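Local coordinates for ankyrin repeat domain-containing protein EMB506, chloroplastic (PDB 6JD6) that acts in the initial differentiation of the proplastid during embryo development and is also required for correct cotyledon, true leaf and cauline leaf margin development, at residues A[217-222]-A[245-250]; A[225-230]-A[265-270]. All coordinates share one frame; numbering follows the deposited sequence.

Starting from the N-terminal side, the chain runs through helix 214-220, turns back into helix 224-232, and then repeats the same hairpin with helices 247-252 and 260-269. Interaction 1 closes the first loop where residues 245-250 return to residues 217-222, with 22 residues between them. Interaction 2 closes the second, bringing residues 265-270 to residues 225-230 after 34 residues. The segments alternate along the sequence, so the two closures cross rather than nest. Together they join helices 214-220 and 224-232, in the fourth ankyrin repeat, to helices 247-252 and 260-269, the last running just past the end of the fifth. The interactions also touch, because Ala218 and Val219 of helix 214-220 pack on Thr227 of helix 224-232.

Interaction 1 of 2, residues A[217-222]-A[245-250]; sequences IAVQSR and KLALDL
Val219 lays its two methyls over the first turn of helix 247-252. CG1, held anti to the backbone N (chi1 177°), meets CB of Leu250 at 3.7 Å and also comes within 3.5 Å of the carbonyl oxygen O of Ala247. The other branch, CG2, rests on CB of Ala247 at 4.0 Å. Gln220 adds a looser touch of its CB on Leu250 CD1, while its amide turns elsewhere, hydrogen-bonding to the chain of another protein. These residues join the first helices of two adjacent ankyrin hairpins, in the fourth and fifth repeats, and Leu267 of helix 260-269 packs on both Val219 and Ala247. Where helix 214-220 ends, Arg222 has positive phi and forms a Schellman motif. Its side chain, bent at chi2 and chi3, carries NH1 over to helix 247-252 to donate to Leu250 O (2.8 Å), a bent bond (N-H...O angle 139°) with NH1 above the carbonyl plane. The same NH1 bonds back to Val219 O at 2.9 Å, and the backbone N of Arg222 reaches this oxygen from the opposite face of its carbonyl plane. Replacing Arg222 by an alanine would remove the guanidinium and is likely to leave Leu250 O without this donor and Val219 O with one fewer. NH2 and NE extend the grip to the carbonyl oxygens of Ala251 and Phe258.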
ATOM      1  N   ILE A 217     -11.533  -2.549  13.127  1.00 28.94           N
ATOM      2  CA  ILE A 217     -10.545  -1.656  12.534  1.00 29.14           C
ATOM      3  C   ILE A 217     -11.062  -0.216  12.436  1.00 31.47           C
ATOM      4  O   ILE A 217     -10.313   0.734  12.665  1.00 32.81           O
ATOM      5  CB  ILE A 217     -10.113  -2.141  11.132  1.00 29.26           C
ATOM      6  CG1 ILE A 217      -9.640  -3.594  11.189  1.00 29.66           C
ATOM      7  CG2 ILE A 217      -9.013  -1.244  10.569  1.00 25.80           C
ATOM      8  CD1 ILE A 217      -9.276  -4.158   9.826  1.00 30.66           C
ATOM      9  N   ALA A 218     -12.340  -0.060  12.097  1.00 31.07           N
ATOM     10  CA  ALA A 218     -12.947   1.267  11.996  1.00 30.53           C
ATOM     11  C   ALA A 218     -12.847   2.013  13.321  1.00 31.59           C
ATOM     12  O   ALA A 218     -12.426   3.170  13.371  1.00 31.04           O
ATOM     13  CB  ALA A 218     -14.402   1.158  11.551  1.00 30.36           C
ATOM     14  N   VAL A 219     -13.233   1.335  14.394  1.00 31.40           N
ATOM     15  CA  VAL A 219     -13.137   1.894  15.735  1.00 31.28           C
ATOM     16  C   VAL A 219     -11.677   2.162  16.142  1.00 30.87           C
ATOM     17  O   VAL A 219     -11.372   3.183  16.756  1.00 31.17           O
ATOM     18  CB  VAL A 219     -13.835   0.978  16.755  1.00 29.89           C
ATOM     19  CG1 VAL A 219     -13.675   1.519  18.155  1.00 28.12           C
ATOM     20  CG2 VAL A 219     -15.319   0.844  16.403  1.00 29.89           C
ATOM     21  N   GLN A 220     -10.775   1.255  15.785  1.00 29.32           N
ATOM     22  CA  GLN A 220      -9.353   1.465  16.051  1.00 31.07           C
ATOM     23  C   GLN A 220      -8.848   2.737  15.363  1.00 31.12           C
ATOM     24  O   GLN A 220      -8.036   3.476  15.927  1.00 30.38           O
ATOM     25  CB  GLN A 220      -8.527   0.264  15.587  1.00 30.96           C
ATOM     26  CG  GLN A 220      -7.067   0.299  16.036  1.00 29.01           C
ATOM     27  CD  GLN A 220      -6.212  -0.710  15.305  1.00 27.90           C
ATOM     28  OE1 GLN A 220      -6.193  -0.748  14.074  1.00 30.19           O
ATOM     29  NE2 GLN A 220      -5.503  -1.542  16.056  1.00 27.54           N
ATOM     30  N   SER A 221      -9.343   2.997  14.154  1.00 29.07           N
ATOM     31  CA  SER A 221      -8.938   4.182  13.397  1.00 30.23           C
ATOM     32  C   SER A 221      -9.598   5.456  13.930  1.00 32.29           C
ATOM     33  O   SER A 221      -9.268   6.558  13.497  1.00 33.95           O
ATOM     34  CB  SER A 221      -9.266   4.016  11.909  1.00 29.85           C
ATOM     35  OG  SER A 221     -10.653   4.202  11.672  1.00 30.01           O
ATOM     36  N   ARG A 222     -10.530   5.284  14.868  1.00 33.96           N
ATOM     37  CA  ARG A 222     -11.288   6.380  15.497  1.00 31.94           C
ATOM     38  C   ARG A 222     -12.220   7.103  14.529  1.00 34.19           C
ATOM     39  O   ARG A 222     -12.719   8.189  14.836  1.00 34.64           O
ATOM     40  CB  ARG A 222     -10.374   7.400  16.204  1.00 30.09           C
ATOM     41  CG  ARG A 222      -9.200   6.797  16.979  1.00 30.18           C
ATOM     42  CD  ARG A 222      -9.650   5.639  17.852  1.00 28.30           C
ATOM     43  NE  ARG A 222     -10.347   6.064  19.061  1.00 31.24           N
ATOM     44  CZ  ARG A 222     -10.988   5.229  19.871  1.00 30.75           C
ATOM     45  NH1 ARG A 222     -11.046   3.936  19.571  1.00 28.07           N
ATOM     46  NH2 ARG A 222     -11.580   5.679  20.968  1.00 29.18           N
ATOM     47  N   LYS A 245     -12.315  -9.365  22.433  1.00 36.63           N
ATOM     48  CA  LYS A 245     -12.561  -7.924  22.377  1.00 38.01           C
ATOM     49  C   LYS A 245     -13.748  -7.552  21.489  1.00 35.49           C
ATOM     50  O   LYS A 245     -13.823  -7.970  20.333  1.00 34.87           O
ATOM     51  CB  LYS A 245     -11.329  -7.183  21.861  1.00 39.92           C
ATOM     52  CG  LYS A 245     -10.029  -7.493  22.577  1.00 45.80           C
ATOM     53  CD  LYS A 245      -8.871  -6.900  21.774  1.00 51.46           C
ATOM     54  CE  LYS A 245      -7.509  -7.235  22.367  1.00 54.14           C
ATOM     55  NZ  LYS A 245      -6.424  -6.678  21.510  1.00 52.18           N
ATOM     56  N   LEU A 246     -14.659  -6.752  22.036  1.00 31.71           N
ATOM     57  CA  LEU A 246     -15.720  -6.128  21.252  1.00 31.60           C
ATOM     58  C   LEU A 246     -15.189  -4.841  20.648  1.00 32.33           C
ATOM     59  O   LEU A 246     -14.216  -4.282  21.146  1.00 32.51           O
ATOM     60  CB  LEU A 246     -16.911  -5.786  22.145  1.00 31.18           C
ATOM     61  CG  LEU A 246     -17.771  -6.930  22.679  1.00 32.48           C
ATOM     62  CD1 LEU A 246     -18.738  -6.411  23.740  1.00 33.36           C
ATOM     63  CD2 LEU A 246     -18.527  -7.590  21.538  1.00 32.83           C
ATOM     64  N   ALA A 247     -15.830  -4.362  19.585  1.00 34.03           N
ATOM     65  CA  ALA A 247     -15.521  -3.033  19.063  1.00 35.17           C
ATOM     66  C   ALA A 247     -15.698  -1.997  20.174  1.00 33.03           C
ATOM     67  O   ALA A 247     -14.961  -1.017  20.248  1.00 32.92           O
ATOM     68  CB  ALA A 247     -16.411  -2.701  17.870  1.00 35.79           C
ATOM     69  N   LEU A 248     -16.673  -2.240  21.046  1.00 32.28           N
ATOM     70  CA  LEU A 248     -16.895  -1.401  22.220  1.00 33.65           C
ATOM     71  C   LEU A 248     -15.632  -1.255  23.067  1.00 32.99           C
ATOM     72  O   LEU A 248     -15.324  -0.166  23.543  1.00 32.80           O
ATOM     73  CB  LEU A 248     -18.027  -1.970  23.074  1.00 33.39           C
ATOM     74  CG  LEU A 248     -18.327  -1.220  24.372  1.00 36.85           C
ATOM     75  CD1 LEU A 248     -18.761   0.211  24.076  1.00 39.12           C
ATOM     76  CD2 LEU A 248     -19.392  -1.949  25.184  1.00 36.66           C
ATOM     77  N   ASP A 249     -14.909  -2.358  23.257  1.00 32.12           N
ATOM     78  CA  ASP A 249     -13.655  -2.325  24.008  1.00 34.14           C
ATOM     79  C   ASP A 249     -12.618  -1.428  23.332  1.00 33.45           C
ATOM     80  O   ASP A 249     -11.894  -0.689  24.002  1.00 34.01           O
ATOM     81  CB  ASP A 249     -13.100  -3.739  24.190  1.00 33.82           C
ATOM     82  CG  ASP A 249     -14.016  -4.615  25.020  1.00 37.56           C
ATOM     83  OD1 ASP A 249     -14.510  -4.130  26.061  1.00 39.51           O
ATOM     84  OD2 ASP A 249     -14.258  -5.776  24.627  1.00 38.45           O
ATOM     85  N   LEU A 250     -12.556  -1.490  22.004  1.00 32.85           N
ATOM     86  CA  LEU A 250     -11.619  -0.661  21.249  1.00 34.41           C
ATOM     87  C   LEU A 250     -11.989   0.815  21.341  1.00 34.43           C
ATOM     88  O   LEU A 250     -11.121   1.686  21.306  1.00 32.48           O
ATOM     89  CB  LEU A 250     -11.562  -1.091  19.781  1.00 35.30           C
ATOM     90  CG  LEU A 250     -11.025  -2.495  19.498  1.00 38.97           C
ATOM     91  CD1 LEU A 250     -10.781  -2.689  18.016  1.00 36.19           C
ATOM     92  CD2 LEU A 250      -9.760  -2.746  20.274  1.00 43.03           C
TER

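Interaction 2 of 2, residues A[225-230]-A[265-270]; sequences DITKIL and KLLKIM. With SO4 (sulfate ion), chain C.
Met270 N donates to Leu266 O at 2.9 Å, a bond in the last turn of helix 260-269 that joins two residues whose side chains both start toward helix 224-232. The branched end of Leu266 spreads over that helix: CD2 approaches CB of Lys228 at 4.2 Å, and CD1 approaches the methyl CG2 of Thr227 at 4.4 Å. Leu267 starts more obliquely, but its end comes nearer, placing Leu267 CD2 4.5 Å from Thr227 CG2. Thr227 therefore gives its apolar branch to the neighbouring helix, while its hydroxyl OG1 bonds to Asn223 O one turn back. At the outer margin of the contact, Lys228 has CG anti to the backbone N (chi1 176°) and runs extended beyond it, crossing the bent chain of Met270 obliquely. The two chains meet at Lys228 CE and Met270 CE, 3.6 Å apart, although Met270 is poorly ordered and its contact should be read with caution. A sulfate ion, probably from the crystallisation liquor, sits at the start of helix 224-232. Its O2 accepts a hydrogen bond from Asp225 N (3.0 Å, N-H...O angle 161°), and Arg224 N binds the ion as well. The segments of the two helices run almost parallel, 8° apart, with their axes 10.1 Å from each other at closest approach. This side-by-side alignment of second helices from successive repeats is characteristic of the ankyrin-repeat solenoid.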
ATOM      1  N   ASP A 225     -17.433   8.381  10.884  1.00 35.67           N
ATOM      2  CA  ASP A 225     -18.202   8.190   9.651  1.00 39.72           C
ATOM      3  C   ASP A 225     -18.189   6.744   9.160  1.00 38.74           C
ATOM      4  O   ASP A 225     -19.228   6.198   8.793  1.00 40.51           O
ATOM      5  CB  ASP A 225     -17.695   9.107   8.534  1.00 39.44           C
ATOM      6  CG  ASP A 225     -18.129  10.544   8.719  1.00 47.62           C
ATOM      7  OD1 ASP A 225     -19.037  10.792   9.540  1.00 50.08           O
ATOM      8  OD2 ASP A 225     -17.568  11.424   8.032  1.00 52.98           O
ATOM      9  N   ILE A 226     -17.010   6.132   9.148  1.00 33.92           N
ATOM     10  CA  ILE A 226     -16.881   4.762   8.663  1.00 35.22           C
ATOM     11  C   ILE A 226     -17.456   3.745   9.655  1.00 35.84           C
ATOM     12  O   ILE A 226     -18.093   2.770   9.251  1.00 37.96           O
ATOM     13  CB  ILE A 226     -15.425   4.436   8.279  1.00 33.59           C
ATOM     14  CG1 ILE A 226     -15.043   5.223   7.020  1.00 32.95           C
ATOM     15  CG2 ILE A 226     -15.245   2.942   8.041  1.00 30.81           C
ATOM     16  CD1 ILE A 226     -13.596   5.069   6.611  1.00 30.67           C
ATOM     17  N   THR A 227     -17.251   3.987  10.946  1.00 35.35           N
ATOM     18  CA  THR A 227     -17.883   3.168  11.981  1.00 34.08           C
ATOM     19  C   THR A 227     -19.402   3.179  11.803  1.00 37.34           C
ATOM     20  O   THR A 227     -20.049   2.128  11.813  1.00 38.26           O
ATOM     21  CB  THR A 227     -17.523   3.656  13.403  1.00 33.08           C
ATOM     22  OG1 THR A 227     -16.116   3.488  13.631  1.00 32.02           O
ATOM     23  CG2 THR A 227     -18.298   2.870  14.464  1.00 34.11           C
ATOM     24  N   LYS A 228     -19.961   4.370  11.614  1.00 37.43           N
ATOM     25  CA  LYS A 228     -21.404   4.523  11.453  1.00 38.96           C
ATOM     26  C   LYS A 228     -21.928   3.824  10.204  1.00 38.05           C
ATOM     27  O   LYS A 228     -22.963   3.159  10.241  1.00 35.60           O
ATOM     28  CB  LYS A 228     -21.799   6.001  11.414  1.00 41.17           C
ATOM     29  CG  LYS A 228     -23.283   6.221  11.150  1.00 48.30           C
ATOM     30  CD  LYS A 228     -23.699   7.668  11.376  1.00 52.43           C
ATOM     31  CE  LYS A 228     -25.205   7.826  11.225  1.00 57.83           C
ATOM     32  NZ  LYS A 228     -25.677   9.188  11.613  1.00 61.25           N
ATOM     33  N   ILE A 229     -21.217   3.974   9.094  1.00 38.31           N
ATOM     34  CA  ILE A 229     -21.703   3.404   7.845  1.00 39.57           C
ATOM     35  C   ILE A 229     -21.618   1.873   7.829  1.00 39.04           C
ATOM     36  O   ILE A 229     -22.442   1.211   7.199  1.00 41.46           O
ATOM     37  CB  ILE A 229     -21.036   4.045   6.604  1.00 38.72           C
ATOM     38  CG1 ILE A 229     -22.002   4.018   5.421  1.00 46.29           C
ATOM     39  CG2 ILE A 229     -19.721   3.372   6.267  1.00 35.52           C
ATOM     40  CD1 ILE A 229     -21.481   4.728   4.206  1.00 49.54           C
ATOM     41  N   LEU A 230     -20.642   1.311   8.540  1.00 36.64           N
ATOM     42  CA  LEU A 230     -20.571  -0.137   8.703  1.00 33.18           C
ATOM     43  C   LEU A 230     -21.782  -0.649   9.485  1.00 36.00           C
ATOM     44  O   LEU A 230     -22.403  -1.638   9.102  1.00 38.30           O
ATOM     45  CB  LEU A 230     -19.268  -0.543   9.399  1.00 31.86           C
ATOM     46  CG  LEU A 230     -18.004  -0.500   8.534  1.00 33.40           C
ATOM     47  CD1 LEU A 230     -16.740  -0.681   9.381  1.00 30.09           C
ATOM     48  CD2 LEU A 230     -18.081  -1.560   7.444  1.00 33.45           C
ATOM     49  N   LYS A 265     -20.937   5.995  21.793  1.00 44.74           N
ATOM     50  CA  LYS A 265     -22.309   6.401  21.527  1.00 47.80           C
ATOM     51  C   LYS A 265     -22.849   5.733  20.259  1.00 44.00           C
ATOM     52  O   LYS A 265     -23.931   5.156  20.272  1.00 44.62           O
ATOM     53  CB  LYS A 265     -22.381   7.925  21.432  1.00 54.73           C
ATOM     54  CG  LYS A 265     -23.766   8.497  21.253  1.00 63.86           C
ATOM     55  CD  LYS A 265     -23.840   9.912  21.815  1.00 72.19           C
ATOM     56  CE  LYS A 265     -22.720  10.793  21.268  1.00 76.53           C
ATOM     57  NZ  LYS A 265     -22.831  12.201  21.751  1.00 80.63           N
ATOM     58  N   LEU A 266     -22.082   5.799  19.175  1.00 41.99           N
ATOM     59  CA  LEU A 266     -22.435   5.109  17.938  1.00 42.36           C
ATOM     60  C   LEU A 266     -22.644   3.611  18.155  1.00 42.20           C
ATOM     61  O   LEU A 266     -23.565   3.015  17.598  1.00 42.33           O
ATOM     62  CB  LEU A 266     -21.350   5.315  16.878  1.00 42.05           C
ATOM     63  CG  LEU A 266     -21.278   6.689  16.209  1.00 42.93           C
ATOM     64  CD1 LEU A 266     -20.077   6.764  15.278  1.00 38.59           C
ATOM     65  CD2 LEU A 266     -22.566   6.979  15.454  1.00 44.51           C
ATOM     66  N   LEU A 267     -21.782   3.007  18.968  1.00 38.90           N
ATOM     67  CA  LEU A 267     -21.813   1.567  19.187  1.00 37.30           C
ATOM     68  C   LEU A 267     -22.956   1.138  20.098  1.00 37.98           C
ATOM     69  O   LEU A 267     -23.337  -0.029  20.110  1.00 38.13           O
ATOM     70  CB  LEU A 267     -20.475   1.086  19.756  1.00 34.35           C
ATOM     71  CG  LEU A 267     -19.294   1.126  18.788  1.00 35.65           C
ATOM     72  CD1 LEU A 267     -17.974   1.011  19.540  1.00 30.98           C
ATOM     73  CD2 LEU A 267     -19.422   0.020  17.745  1.00 36.49           C
ATOM     74  N   LYS A 268     -23.503   2.079  20.859  1.00 40.14           N
ATOM     75  CA  LYS A 268     -24.593   1.769  21.780  1.00 45.99           C
ATOM     76  C   LYS A 268     -25.963   2.057  21.177  1.00 55.59           C
ATOM     77  O   LYS A 268     -26.976   1.557  21.661  1.00 60.03           O
ATOM     78  CB  LYS A 268     -24.425   2.539  23.091  1.00 43.06           C
ATOM     79  CG  LYS A 268     -23.324   1.996  23.989  1.00 42.48           C
ATOM     80  CD  LYS A 268     -23.647   0.583  24.464  1.00 41.77           C
ATOM     81  CE  LYS A 268     -22.621   0.086  25.472  1.00 40.69           C
ATOM     82  NZ  LYS A 268     -22.935  -1.288  25.979  1.00 42.76           N
ATOM     83  N   ILE A 269     -25.989   2.856  20.116  1.00 59.95           N
ATOM     84  CA  ILE A 269     -27.249   3.290  19.519  1.00 65.87           C
ATOM     85  C   ILE A 269     -27.487   2.713  18.118  1.00 70.45           C
ATOM     86  O   ILE A 269     -28.568   2.202  17.833  1.00 73.24           O
ATOM     87  CB  ILE A 269     -27.335   4.825  19.481  1.00 67.64           C
ATOM     88  CG1 ILE A 269     -27.302   5.381  20.905  1.00 69.36           C
ATOM     89  CG2 ILE A 269     -28.595   5.275  18.763  1.00 70.80           C
ATOM     90  CD1 ILE A 269     -27.265   6.891  20.975  1.00 71.48           C
ATOM     91  N   MET A 270     -26.479   2.794  17.251  1.00 70.86           N
ATOM     92  CA  MET A 270     -26.596   2.284  15.883  1.00 72.45           C
ATOM     93  C   MET A 270     -26.500   0.754  15.829  1.00 72.82           C
ATOM     94  O   MET A 270     -25.743   0.150  16.594  1.00 68.44           O
ATOM     95  CB  MET A 270     -25.524   2.906  14.978  1.00 70.44           C
ATOM     96  CG  MET A 270     -25.622   4.417  14.829  1.00 71.96           C
ATOM     97  SD  MET A 270     -27.178   4.953  14.089  1.00108.46           S
ATOM     98  CE  MET A 270     -27.011   6.734  14.200  1.00112.42           C
TER
HETATM   99  S   SO4 C 301     -14.509  11.309  11.763  0.81 46.09           S
HETATM  100  O1  SO4 C 301     -14.751  12.730  11.997  0.81 49.65           O
HETATM  101  O2  SO4 C 301     -15.594  10.749  10.960  0.81 40.93           O
HETATM  102  O3  SO4 C 301     -13.253  11.135  11.041  0.81 50.60           O
HETATM  103  O4  SO4 C 301     -14.410  10.628  13.052  0.81 42.46           O